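Local structure of mitochondrial dynamics protein MID49 (Mus musculus, 4WOY) at residues A[215-220]-A[255-260]. The protein acts in the mitochondrial outer membrane as a receptor that recruits the fission mediator Drp1 (DNM1L), regulates its GTPase activity and is required for mitochondrial fission. The protein carries 1 engineered substitution. Sequence-based numbering, arbitrary orientation.
Sequences ARLRAL and QVVLHL
Leu258 meets helix 210-224 through one methyl, CD2, which lies 3.8 Å from Leu217 CD2 and 3.9 Å from Arg216 CG. The two leucines set the register, their CA atoms standing 7.3 Å apart, and their side chains run at a slant to one another. Followed outward, Leu217 starts from a CB that does not aim at the partner helix; with CG beside its own backbone N (chi1 -74°), this torsion brings CG and its CD2 branch nearer. Its CG comes within 4.0 Å of Leu258 CD2. Beyond it, CD2 touches two residues at once, Leu258 as above and Val257, whose CG1 is 3.9 Å away. Leu217 and Val257 cross at nearly a right angle, touching through one methyl each. Arg216 contributes its aliphatic part: CG stands anti to the backbone N (chi1 -176°) against Leu258, and the chain then bends at chi2, carrying the guanidinium over Leu220 CD2, which sits 3.8 Å from the guanidinium plane and over its centre. NE forms a salt bridge with Glu262, just past the end of helix 250-261, which adds a polar link to the apolar one. With 11.0 Å between axes inclined at 38° and 169 Å² buried, the helices meet through side chains, not backbone, and helix 228-241 supplies Arg229 against Leu217 and Leu235 against Val257. Such three-helix packing belongs to the helical C-terminal part of this nucleotidyltransferase-like cytoplasmic region; 255-260 lies in its Mab-21-type HhH/H2TH-like portion.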
loop_
_atom_site.group_PDB
_atom_site.type_symbol
_atom_site.label_atom_id
_atom_site.label_comp_id
_atom_site.label_asym_id
_atom_site.label_seq_id
_atom_site.Cartn_x
_atom_site.Cartn_y
_atom_site.Cartn_z
ATOM N N ALA A 215 5.416 11.045 -0.976
ATOM C CA ALA A 215 5.680 12.483 -0.860
ATOM C C ALA A 215 7.168 12.770 -1.032
ATOM O O ALA A 215 7.547 13.767 -1.663
ATOM C CB ALA A 215 5.193 13.024 0.459
ATOM N N ARG A 216 7.999 11.890 -0.481
ATOM C CA ARG A 216 9.443 12.046 -0.565
ATOM C C ARG A 216 9.940 11.886 -2.015
ATOM O O ARG A 216 10.725 12.688 -2.515
ATOM C CB ARG A 216 10.129 11.028 0.353
ATOM C CG ARG A 216 11.643 11.154 0.415
ATOM C CD ARG A 216 12.047 12.586 0.741
ATOM N NE ARG A 216 13.489 12.744 0.895
ATOM C CZ ARG A 216 14.125 13.918 0.874
ATOM N NH1 ARG A 216 13.448 15.050 0.696
ATOM N NH2 ARG A 216 15.444 13.965 1.033
ATOM N N LEU A 217 9.447 10.852 -2.686
ATOM C CA LEU A 217 9.814 10.577 -4.060
ATOM C C LEU A 217 9.351 11.687 -4.990
ATOM O O LEU A 217 10.077 12.075 -5.905
ATOM C CB LEU A 217 9.223 9.239 -4.511
ATOM C CG LEU A 217 9.984 8.073 -3.897
ATOM C CD1 LEU A 217 9.343 6.760 -4.258
ATOM C CD2 LEU A 217 11.450 8.126 -4.322
ATOM N N ARG A 218 8.134 12.174 -4.768
ATOM C CA ARG A 218 7.621 13.298 -5.519
ATOM C C ARG A 218 8.464 14.536 -5.234
ATOM O O ARG A 218 8.803 15.278 -6.143
ATOM C CB ARG A 218 6.159 13.565 -5.177
ATOM C CG ARG A 218 5.636 14.856 -5.806
ATOM C CD ARG A 218 4.125 14.971 -5.759
ATOM N NE ARG A 218 3.456 13.782 -6.279
ATOM C CZ ARG A 218 2.787 12.915 -5.524
ATOM N NH1 ARG A 218 2.697 13.109 -4.209
ATOM N NH2 ARG A 218 2.206 11.859 -6.085
ATOM N N ALA A 219 8.832 14.728 -3.971
ATOM C CA ALA A 219 9.631 15.892 -3.581
ATOM C C ALA A 219 10.980 15.897 -4.278
ATOM O O ALA A 219 11.421 16.929 -4.802
ATOM C CB ALA A 219 9.822 15.921 -2.105
ATOM N N LEU A 220 11.628 14.737 -4.281
ATOM C CA LEU A 220 12.932 14.585 -4.906
ATOM C C LEU A 220 12.895 14.798 -6.413
ATOM O O LEU A 220 13.768 15.453 -6.966
ATOM C CB LEU A 220 13.506 13.196 -4.610
ATOM C CG LEU A 220 13.941 12.903 -3.179
ATOM C CD1 LEU A 220 14.199 11.414 -2.987
ATOM C CD2 LEU A 220 15.175 13.715 -2.854
ATOM N N GLN A 255 11.935 0.949 -1.158
ATOM C CA GLN A 255 13.099 1.052 -0.292
ATOM C C GLN A 255 14.364 1.176 -1.132
ATOM O O GLN A 255 15.288 1.924 -0.795
ATOM C CB GLN A 255 13.168 -0.173 0.626
ATOM C CG GLN A 255 12.427 -0.052 1.946
ATOM C CD GLN A 255 11.309 0.966 1.955
ATOM O OE1 GLN A 255 11.532 2.132 2.245
ATOM N NE2 GLN A 255 10.097 0.521 1.683
ATOM N N VAL A 256 14.386 0.421 -2.231
ATOM C CA VAL A 256 15.509 0.439 -3.155
ATOM C C VAL A 256 15.651 1.803 -3.769
ATOM O O VAL A 256 16.748 2.329 -3.835
ATOM C CB VAL A 256 15.360 -0.571 -4.288
ATOM C CG1 VAL A 256 16.554 -0.442 -5.215
ATOM C CG2 VAL A 256 15.263 -1.999 -3.733
ATOM N N VAL A 257 14.543 2.368 -4.241
ATOM C CA VAL A 257 14.592 3.670 -4.908
ATOM C C VAL A 257 14.833 4.820 -3.922
ATOM O O VAL A 257 15.489 5.802 -4.261
ATOM C CB VAL A 257 13.315 3.924 -5.726
ATOM C CG1 VAL A 257 13.322 5.363 -6.325
ATOM C CG2 VAL A 257 13.211 2.872 -6.828
ATOM N N LEU A 258 14.335 4.695 -2.697
ATOM C CA LEU A 258 14.663 5.695 -1.682
ATOM C C LEU A 258 16.161 5.685 -1.380
ATOM O O LEU A 258 16.759 6.725 -1.197
ATOM C CB LEU A 258 13.850 5.472 -0.404
ATOM C CG LEU A 258 12.407 5.986 -0.538
ATOM C CD1 LEU A 258 11.534 5.564 0.624
ATOM C CD2 LEU A 258 12.388 7.507 -0.699
ATOM N N HIS A 259 16.767 4.507 -1.339
ATOM C CA HIS A 259 18.188 4.398 -1.061
ATOM C C HIS A 259 19.036 5.046 -2.149
ATOM O O HIS A 259 19.911 5.857 -1.859
ATOM C CB HIS A 259 18.579 2.929 -0.897
ATOM C CG HIS A 259 20.018 2.724 -0.545
ATOM N ND1 HIS A 259 20.991 2.478 -1.493
ATOM C CD2 HIS A 259 20.654 2.737 0.650
ATOM C CE1 HIS A 259 22.161 2.343 -0.897
ATOM N NE2 HIS A 259 21.983 2.491 0.404
ATOM N N LEU A 260 18.775 4.696 -3.403
ATOM C CA LEU A 260 19.511 5.288 -4.518
ATOM C C LEU A 260 19.073 6.728 -4.694
ATOM O O LEU A 260 19.908 7.619 -4.844
ATOM C CB LEU A 260 19.267 4.525 -5.825
ATOM C CG LEU A 260 19.425 3.005 -5.876
ATOM C CD1 LEU A 260 19.304 2.501 -7.294
ATOM C CD2 LEU A 260 20.747 2.598 -5.295
#